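Long-range contacts in aminoglycoside phosphotransferase (Alicyclobacillus acidocaldarius subsp. acidocaldarius, PDB 4PDY), which probably transfers a phosphoryl group, as its kinase-like relatives do, and in this crystal holds a free histidine between its two lobes: residues E109-Q114 with N230-P235; A116-P121 with V226-C231. All coordinates share one frame; numbering follows the deposited sequence. Where two conformers were deposited one is given.

Interaction 1: E109-Q114 with N230-P235; sequences EWVSGQ and NCLYTP. With HIS (histidine), chain B.
Gln114 and Tyr233 run side by side and point the same way, with the amide and ring planes 85° apart and Gln114 CG 4.1 Å from Tyr233 CB. A water ties this pair together, donating to both Gln114 OE1 and Tyr233 O. The other flat group, the Trp110 indole, carries the bound histidine on one face: ligand CD2 lies 3.5 Å above the ring plane, over its centre. Trp110 CG is anti to the backbone N (chi1 -173°), which brings the six-membered ring under the ligand. From the opposite side Leu232 closes the sandwich, its CD1 3.7 Å from the ligand CA. The ligand N donates to Val111 O, at a distance short enough to be treated with caution. Val111 CB packs on the same Leu232 CD1 at 3.8 Å, while its CG1 reaches Thr234 CG2. Ser112 O rests against Pro235 CD at 3.4 Å. Gln114 and Tyr233 form an antiparallel hydrogen-bonded pair, Gln114 N to Tyr233 O at 2.9 Å and Tyr233 N to Gln114 O at 2.8 Å. Residues 109-114 form the linker leaving strand 103-109, like the hinge that cradles the nucleotide base in kinase-fold enzymes. Strand 231-233 lies between strands 114-115 and 239-241, and Tyr233 stacks on His123 of helix 121-137, with its hydroxyl bonded to Glu122.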
ATOM      1  N   GLU A 109      -3.036 -20.411   6.007  0.50  9.74           N
ATOM      2  CA  GLU A 109      -4.322 -20.976   5.614  0.50 10.28           C
ATOM      3  C   GLU A 109      -4.800 -20.134   4.444  0.50 12.13           C
ATOM      4  O   GLU A 109      -4.482 -18.941   4.362  0.50 12.66           O
ATOM      5  CB  GLU A 109      -5.343 -20.909   6.769  0.50 12.40           C
ATOM      6  CG  GLU A 109      -4.949 -21.616   8.068  0.50 12.47           C
ATOM      7  CD  GLU A 109      -4.958 -23.153   8.027  0.50 14.32           C
ATOM      8  OE1 GLU A 109      -5.591 -23.766   7.141  0.50 16.98           O
ATOM      9  OE2 GLU A 109      -4.328 -23.769   8.922  0.50 16.50           O
ATOM     10  N   TRP A 110      -5.563 -20.730   3.539  1.00 15.21           N
ATOM     11  CA  TRP A 110      -6.143 -20.000   2.455  1.00 15.23           C
ATOM     12  C   TRP A 110      -7.287 -19.134   2.904  1.00 16.52           C
ATOM     13  O   TRP A 110      -8.099 -19.550   3.723  1.00 21.28           O
ATOM     14  CB  TRP A 110      -6.743 -20.988   1.480  1.00 18.77           C
ATOM     15  CG  TRP A 110      -7.219 -20.377   0.262  1.00 18.07           C
ATOM     16  CD1 TRP A 110      -8.525 -20.132  -0.124  1.00 20.23           C
ATOM     17  CD2 TRP A 110      -6.401 -19.996  -0.810  1.00 18.60           C
ATOM     18  NE1 TRP A 110      -8.529 -19.573  -1.380  1.00 22.46           N
ATOM     19  CE2 TRP A 110      -7.232 -19.484  -1.820  1.00 20.81           C
ATOM     20  CE3 TRP A 110      -5.022 -20.043  -1.024  1.00 20.50           C
ATOM     21  CZ2 TRP A 110      -6.724 -18.992  -3.003  1.00 23.77           C
ATOM     22  CZ3 TRP A 110      -4.524 -19.556  -2.184  1.00 26.04           C
ATOM     23  CH2 TRP A 110      -5.364 -19.050  -3.172  1.00 25.46           C
ATOM     24  N   VAL A 111      -7.353 -17.927   2.353  1.00 15.24           N
ATOM     25  CA  VAL A 111      -8.457 -17.019   2.589  1.00 16.64           C
ATOM     26  C   VAL A 111      -9.308 -16.919   1.340  1.00 16.19           C
ATOM     27  O   VAL A 111      -8.837 -16.477   0.297  1.00 16.61           O
ATOM     28  CB  VAL A 111      -7.958 -15.612   2.962  1.00 17.64           C
ATOM     29  CG1 VAL A 111      -9.160 -14.720   3.192  1.00 16.50           C
ATOM     30  CG2 VAL A 111      -7.066 -15.692   4.185  1.00 19.85           C
ATOM     31  N   SER A 112     -10.560 -17.350   1.455  1.00 19.07           N
ATOM     32  CA  SER A 112     -11.507 -17.246   0.361  1.00 20.88           C
ATOM     33  C   SER A 112     -11.925 -15.797   0.200  1.00 17.23           C
ATOM     34  O   SER A 112     -12.281 -15.129   1.168  1.00 20.87           O
ATOM     35  CB  SER A 112     -12.755 -18.105   0.630  1.00 23.18           C
ATOM     36  OG  SER A 112     -12.415 -19.465   0.775  1.00 29.69           O
ATOM     37  N   GLY A 113     -11.877 -15.309  -1.025  1.00 18.23           N
ATOM     38  CA  GLY A 113     -12.243 -13.909  -1.309  1.00 19.94           C
ATOM     39  C   GLY A 113     -11.723 -13.426  -2.641  1.00 20.41           C
ATOM     40  O   GLY A 113     -11.087 -14.188  -3.385  1.00 25.48           O
ATOM     41  N   GLN A 114     -11.970 -12.154  -2.931  0.50 15.78           N
ATOM     42  CA  GLN A 114     -11.547 -11.544  -4.164  0.50 17.38           C
ATOM     43  C   GLN A 114     -10.713 -10.330  -3.822  0.50 15.75           C
ATOM     44  O   GLN A 114     -10.917  -9.718  -2.781  0.50 15.87           O
ATOM     45  CB  GLN A 114     -12.758 -11.095  -4.963  0.50 18.73           C
ATOM     46  CG  GLN A 114     -13.494  -9.959  -4.286  0.50 20.35           C
ATOM     47  CD  GLN A 114     -14.859  -9.735  -4.877  0.50 23.20           C
ATOM     48  OE1 GLN A 114     -15.861 -10.199  -4.339  0.50 28.41           O
ATOM     49  NE2 GLN A 114     -14.904  -9.048  -6.002  0.50 21.13           N
ATOM     50  N   ASN A 230      -3.531  -7.788  -1.935  1.00 11.02           N
ATOM     51  CA  ASN A 230      -3.265  -8.056  -0.529  1.00 10.45           C
ATOM     52  C   ASN A 230      -4.450  -7.776   0.398  1.00 10.72           C
ATOM     53  O   ASN A 230      -4.339  -7.987   1.603  1.00 10.73           O
ATOM     54  CB  ASN A 230      -2.075  -7.216  -0.055  1.00 10.47           C
ATOM     55  CG  ASN A 230      -0.772  -7.658  -0.656  1.00 11.67           C
ATOM     56  OD1 ASN A 230      -0.620  -8.808  -1.108  1.00 13.19           O
ATOM     57  ND2 ASN A 230       0.216  -6.753  -0.652  1.00 13.54           N
ATOM     58  N   CYS A 231      -5.563  -7.314  -0.183  1.00 10.82           N
ATOM     59  CA  CYS A 231      -6.736  -6.887   0.571  1.00 10.75           C
ATOM     60  C   CYS A 231      -7.912  -7.727   0.084  1.00 11.57           C
ATOM     61  O   CYS A 231      -8.589  -7.361  -0.852  1.00 12.41           O
ATOM     62  CB  CYS A 231      -7.001  -5.388   0.345  1.00 10.36           C
ATOM     63  SG  CYS A 231      -5.649  -4.312   0.865  1.00 12.69           S
ATOM     64  N   LEU A 232      -8.119  -8.868   0.715  1.00 10.40           N
ATOM     65  CA  LEU A 232      -9.085  -9.827   0.186  1.00 11.18           C
ATOM     66  C   LEU A 232     -10.469  -9.570   0.781  1.00  9.99           C
ATOM     67  O   LEU A 232     -10.655  -9.659   1.995  1.00 11.85           O
ATOM     68  CB  LEU A 232      -8.613 -11.221   0.543  1.00 13.58           C
ATOM     69  CG  LEU A 232      -7.268 -11.598  -0.071  1.00 16.25           C
ATOM     70  CD1 LEU A 232      -6.899 -13.003   0.342  1.00 16.38           C
ATOM     71  CD2 LEU A 232      -7.286 -11.468  -1.585  1.00 21.60           C
ATOM     72  N   TYR A 233     -11.420  -9.229  -0.082  1.00 11.65           N
ATOM     73  CA  TYR A 233     -12.808  -9.015   0.315  1.00 10.88           C
ATOM     74  C   TYR A 233     -13.505 -10.383   0.283  1.00 11.07           C
ATOM     75  O   TYR A 233     -13.551 -11.065  -0.759  1.00 13.53           O
ATOM     76  CB  TYR A 233     -13.495  -8.044  -0.633  1.00 11.01           C
ATOM     77  CG  TYR A 233     -14.845  -7.595  -0.159  1.00 11.42           C
ATOM     78  CD1 TYR A 233     -14.966  -6.489   0.676  1.00 12.25           C
ATOM     79  CD2 TYR A 233     -15.996  -8.265  -0.526  1.00 12.60           C
ATOM     80  CE1 TYR A 233     -16.193  -6.067   1.143  1.00 13.38           C
ATOM     81  CE2 TYR A 233     -17.226  -7.875  -0.069  1.00 13.69           C
ATOM     82  CZ  TYR A 233     -17.334  -6.758   0.760  1.00 13.08           C
ATOM     83  OH  TYR A 233     -18.565  -6.361   1.211  1.00 16.95           O
ATOM     84  N   THR A 234     -13.976 -10.805   1.448  1.00 11.96           N
ATOM     85  CA  THR A 234     -14.406 -12.185   1.657  1.00 13.13           C
ATOM     86  C   THR A 234     -15.921 -12.333   1.493  1.00 13.99           C
ATOM     87  O   THR A 234     -16.653 -11.341   1.483  1.00 14.21           O
ATOM     88  CB  THR A 234     -14.085 -12.661   3.086  1.00 14.31           C
ATOM     89  OG1 THR A 234     -14.946 -11.977   3.999  1.00 14.92           O
ATOM     90  CG2 THR A 234     -12.618 -12.445   3.455  1.00 15.41           C
ATOM     91  N   PRO A 235     -16.418 -13.583   1.388  1.00 15.49           N
ATOM     92  CA  PRO A 235     -17.859 -13.805   1.382  1.00 15.33           C
ATOM     93  C   PRO A 235     -18.598 -13.332   2.657  1.00 15.29           C
ATOM     94  O   PRO A 235     -19.814 -13.159   2.628  1.00 18.26           O
ATOM     95  CB  PRO A 235     -17.973 -15.328   1.178  1.00 17.94           C
ATOM     96  CG  PRO A 235     -16.688 -15.725   0.550  1.00 19.69           C
ATOM     97  CD  PRO A 235     -15.654 -14.810   1.113  1.00 16.44           C
TER
HETATM   98  N   HIS B 401      -8.169 -16.000  -2.072  1.00 46.96           N
HETATM   99  CA  HIS B 401      -7.164 -15.125  -2.666  1.00 42.08           C
HETATM  100  C   HIS B 401      -7.581 -14.782  -4.093  1.00 36.73           C
HETATM  101  O   HIS B 401      -7.169 -15.370  -5.028  1.00 48.44           O
HETATM  102  CB  HIS B 401      -5.780 -15.786  -2.688  1.00 46.47           C
HETATM  103  CG  HIS B 401      -5.151 -15.976  -1.338  1.00 39.56           C
HETATM  104  ND1 HIS B 401      -3.834 -15.651  -1.088  1.00 40.71           N
HETATM  105  CD2 HIS B 401      -5.639 -16.480  -0.178  1.00 36.94           C
HETATM  106  CE1 HIS B 401      -3.541 -15.936   0.168  1.00 28.64           C
HETATM  107  NE2 HIS B 401      -4.620 -16.433   0.746  1.00 28.08           N
HETATM  108  OXT HIS B 401      -8.375 -13.859  -4.306  1.00 52.14           O
HETATM  109  O   HOH W   1     -15.821 -12.048  -2.037  1.00 34.46           O

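Interaction 2: A116-P121 with V226-C231; sequences ANFGLP and VIPSNC
Ala116 N makes the polar link between the two loops. It donates to Cys231 O at 2.9 Å, and more weakly to Pro228 O at 3.4 Å. Pro228 O also accepts from Cys231 N, a bond that closes the 3-10 turn 228-230, so the incoming loop is joined to the turn at its two ends. Pro228 CB also rests 3.3 Å from Ala116 O, and, as plain apolar packing, Ala116 CB meets Cys231 CB at 4.1 Å.

Aromatic contacts centre on Phe118, whose CG is anti to its carbonyl carbon (chi1 -71°) and whose ring projects into the opposing loop. Pro228 CG lies over one face in a CH-pi contact, 4.3 Å from the ring centroid and 23° off the normal, displaced toward the rim. At the edge, Cys231 SG approaches Phe118 CZ in a sulfur-aromatic contact, its direction 83° off the normal. Val226 O lies in the ring plane, 3.8 Å from Phe118 CE2, and Val226 CG1 packs against Phe118 CZ. Ser263 and Arg266 of helix 252-266 and Thr127 of helix 121-137 also touch Phe118.

The loop's own shape comes from a type I turn, Asn117 to Leu120, combined with an Asx turn in which Asn117 OD1 accepts from Gly119 N at 2.9 Å; Leu120 then takes the N-cap position of helix 121-137. Residues 226-231 continue from His223 and Asp225 to Asn230, matching the His-x-Asp-x-x-x-x-Asn signature of the catalytic loop in kinase-like phosphotransferases, and Asn230 packs against Asp243. The loop that leads into helix 121-137 therefore packs against what is probably this enzyme's catalytic loop.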
ATOM      1  N   ALA A 116      -9.769  -6.730  -3.386  1.00 13.72           N
ATOM      2  CA  ALA A 116     -10.705  -5.635  -3.159  1.00 12.93           C
ATOM      3  C   ALA A 116     -10.807  -4.752  -4.398  1.00 12.40           C
ATOM      4  O   ALA A 116      -9.813  -4.460  -5.060  1.00 16.15           O
ATOM      5  CB  ALA A 116     -10.269  -4.784  -1.972  1.00 12.88           C
ATOM      6  N   ASN A 117     -12.024  -4.328  -4.682  1.00 12.69           N
ATOM      7  CA  ASN A 117     -12.310  -3.419  -5.739  1.00 13.60           C
ATOM      8  C   ASN A 117     -12.331  -2.025  -5.127  1.00 14.69           C
ATOM      9  O   ASN A 117     -13.295  -1.628  -4.507  1.00 13.99           O
ATOM     10  CB  ASN A 117     -13.664  -3.758  -6.349  1.00 14.50           C
ATOM     11  CG  ASN A 117     -14.015  -2.871  -7.510  1.00 15.96           C
ATOM     12  OD1 ASN A 117     -13.422  -1.792  -7.700  1.00 16.66           O
ATOM     13  ND2 ASN A 117     -14.986  -3.312  -8.307  1.00 17.23           N
ATOM     14  N   PHE A 118     -11.236  -1.307  -5.304  1.00 13.36           N
ATOM     15  CA  PHE A 118     -11.086  -0.000  -4.692  1.00 12.90           C
ATOM     16  C   PHE A 118     -11.947   1.070  -5.367  1.00 14.32           C
ATOM     17  O   PHE A 118     -11.949   2.227  -4.940  1.00 16.69           O
ATOM     18  CB  PHE A 118      -9.607   0.421  -4.659  1.00 15.11           C
ATOM     19  CG  PHE A 118      -8.725  -0.341  -3.676  1.00 13.12           C
ATOM     20  CD1 PHE A 118      -9.234  -1.099  -2.638  1.00 13.60           C
ATOM     21  CD2 PHE A 118      -7.342  -0.187  -3.744  1.00 14.66           C
ATOM     22  CE1 PHE A 118      -8.391  -1.732  -1.732  1.00 14.40           C
ATOM     23  CE2 PHE A 118      -6.501  -0.803  -2.838  1.00 15.29           C
ATOM     24  CZ  PHE A 118      -7.020  -1.594  -1.843  1.00 14.04           C
ATOM     25  N   GLY A 119     -12.729   0.694  -6.371  1.00 14.68           N
ATOM     26  CA  GLY A 119     -13.739   1.586  -6.924  1.00 14.82           C
ATOM     27  C   GLY A 119     -15.114   1.442  -6.296  1.00 14.33           C
ATOM     28  O   GLY A 119     -16.033   2.147  -6.694  1.00 17.13           O
ATOM     29  N   LEU A 120     -15.262   0.517  -5.337  1.00 13.81           N
ATOM     30  CA  LEU A 120     -16.520   0.284  -4.633  1.00 14.14           C
ATOM     31  C   LEU A 120     -16.404   0.796  -3.215  1.00 13.29           C
ATOM     32  O   LEU A 120     -15.540   0.341  -2.473  1.00 12.72           O
ATOM     33  CB  LEU A 120     -16.887  -1.207  -4.587  1.00 15.51           C
ATOM     34  CG  LEU A 120     -17.235  -1.835  -5.917  1.00 16.72           C
ATOM     35  CD1 LEU A 120     -17.552  -3.313  -5.717  1.00 17.34           C
ATOM     36  CD2 LEU A 120     -18.420  -1.118  -6.545  1.00 17.56           C
ATOM     37  N   PRO A 121     -17.286   1.727  -2.825  1.00 13.64           N
ATOM     38  CA  PRO A 121     -17.243   2.210  -1.455  1.00 12.87           C
ATOM     39  C   PRO A 121     -17.250   1.128  -0.384  1.00 12.80           C
ATOM     40  O   PRO A 121     -16.551   1.200   0.592  1.00 12.43           O
ATOM     41  CB  PRO A 121     -18.483   3.096  -1.375  1.00 15.72           C
ATOM     42  CG  PRO A 121     -18.614   3.663  -2.745  1.00 18.20           C
ATOM     43  CD  PRO A 121     -18.233   2.509  -3.645  1.00 15.85           C
ATOM     44  N   VAL A 226      -0.762  -1.748   0.480  1.00 11.41           N
ATOM     45  CA  VAL A 226      -2.204  -1.702   0.352  1.00 11.52           C
ATOM     46  C   VAL A 226      -2.590  -1.663  -1.109  1.00 12.60           C
ATOM     47  O   VAL A 226      -2.864  -0.612  -1.691  1.00 15.57           O
ATOM     48  CB  VAL A 226      -2.780  -0.499   1.122  1.00 13.07           C
ATOM     49  CG1 VAL A 226      -4.290  -0.485   1.043  1.00 14.18           C
ATOM     50  CG2 VAL A 226      -2.298  -0.545   2.573  1.00 13.26           C
ATOM     51  N   ILE A 227      -2.591  -2.863  -1.691  1.00 12.93           N
ATOM     52  CA  ILE A 227      -2.942  -3.082  -3.084  1.00 14.00           C
ATOM     53  C   ILE A 227      -4.043  -4.139  -3.088  1.00 12.41           C
ATOM     54  O   ILE A 227      -4.136  -4.913  -2.155  1.00 12.58           O
ATOM     55  CB  ILE A 227      -1.717  -3.515  -3.912  1.00 15.28           C
ATOM     56  CG1 ILE A 227      -1.088  -4.817  -3.386  1.00 16.18           C
ATOM     57  CG2 ILE A 227      -0.701  -2.368  -3.915  1.00 17.61           C
ATOM     58  CD1 ILE A 227       0.041  -5.345  -4.243  1.00 18.55           C
ATOM     59  N   PRO A 228      -4.860  -4.182  -4.148  1.00 13.73           N
ATOM     60  CA  PRO A 228      -6.013  -5.102  -4.126  1.00 12.99           C
ATOM     61  C   PRO A 228      -5.658  -6.551  -3.857  1.00 13.71           C
ATOM     62  O   PRO A 228      -6.375  -7.219  -3.123  1.00 13.67           O
ATOM     63  CB  PRO A 228      -6.600  -4.946  -5.517  1.00 14.98           C
ATOM     64  CG  PRO A 228      -6.329  -3.504  -5.812  1.00 14.51           C
ATOM     65  CD  PRO A 228      -4.931  -3.267  -5.292  1.00 15.20           C
ATOM     66  N   SER A 229      -4.562  -7.025  -4.430  1.00 13.50           N
ATOM     67  CA  SER A 229      -4.203  -8.418  -4.234  1.00 14.79           C
ATOM     68  C   SER A 229      -3.814  -8.782  -2.804  1.00 13.54           C
ATOM     69  O   SER A 229      -3.760  -9.969  -2.496  1.00 16.40           O
ATOM     70  CB  SER A 229      -3.103  -8.849  -5.203  1.00 17.64           C
ATOM     71  OG  SER A 229      -1.953  -8.051  -5.089  1.00 21.14           O
ATOM     72  N   ASN A 230      -3.531  -7.788  -1.935  1.00 11.02           N
ATOM     73  CA  ASN A 230      -3.265  -8.056  -0.529  1.00 10.45           C
ATOM     74  C   ASN A 230      -4.450  -7.776   0.398  1.00 10.72           C
ATOM     75  O   ASN A 230      -4.339  -7.987   1.603  1.00 10.73           O
ATOM     76  CB  ASN A 230      -2.075  -7.216  -0.055  1.00 10.47           C
ATOM     77  CG  ASN A 230      -0.772  -7.658  -0.656  1.00 11.67           C
ATOM     78  OD1 ASN A 230      -0.620  -8.808  -1.108  1.00 13.19           O
ATOM     79  ND2 ASN A 230       0.216  -6.753  -0.652  1.00 13.54           N
ATOM     80  N   CYS A 231      -5.563  -7.314  -0.183  1.00 10.82           N
ATOM     81  CA  CYS A 231      -6.736  -6.887   0.571  1.00 10.75           C
ATOM     82  C   CYS A 231      -7.912  -7.727   0.084  1.00 11.57           C
ATOM     83  O   CYS A 231      -8.589  -7.361  -0.852  1.00 12.41           O
ATOM     84  CB  CYS A 231      -7.001  -5.388   0.345  1.00 10.36           C
ATOM     85  SG  CYS A 231      -5.649  -4.312   0.865  1.00 12.69           S
TER

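How the interactions relate
The two contacts follow one another along the same pair of chain paths: the linker 109-114 leads through strand 114-115 into 116-121, while 226-231 runs into strand 231-233, with Asn230 and Cys231 common to both. Interaction 1 is only partly buried and lies farther from the chain's centre, at the junction of the lobes; it combines strand pairing, a bridging water and a bound ligand. Interaction 2, its centre about 11 Å away from that of interaction 1, is buried, and relies on an aromatic ring and a proline with a single backbone donor. One lines the histidine pocket; the other packs behind the probable catalytic loop, and both border helix 121-137.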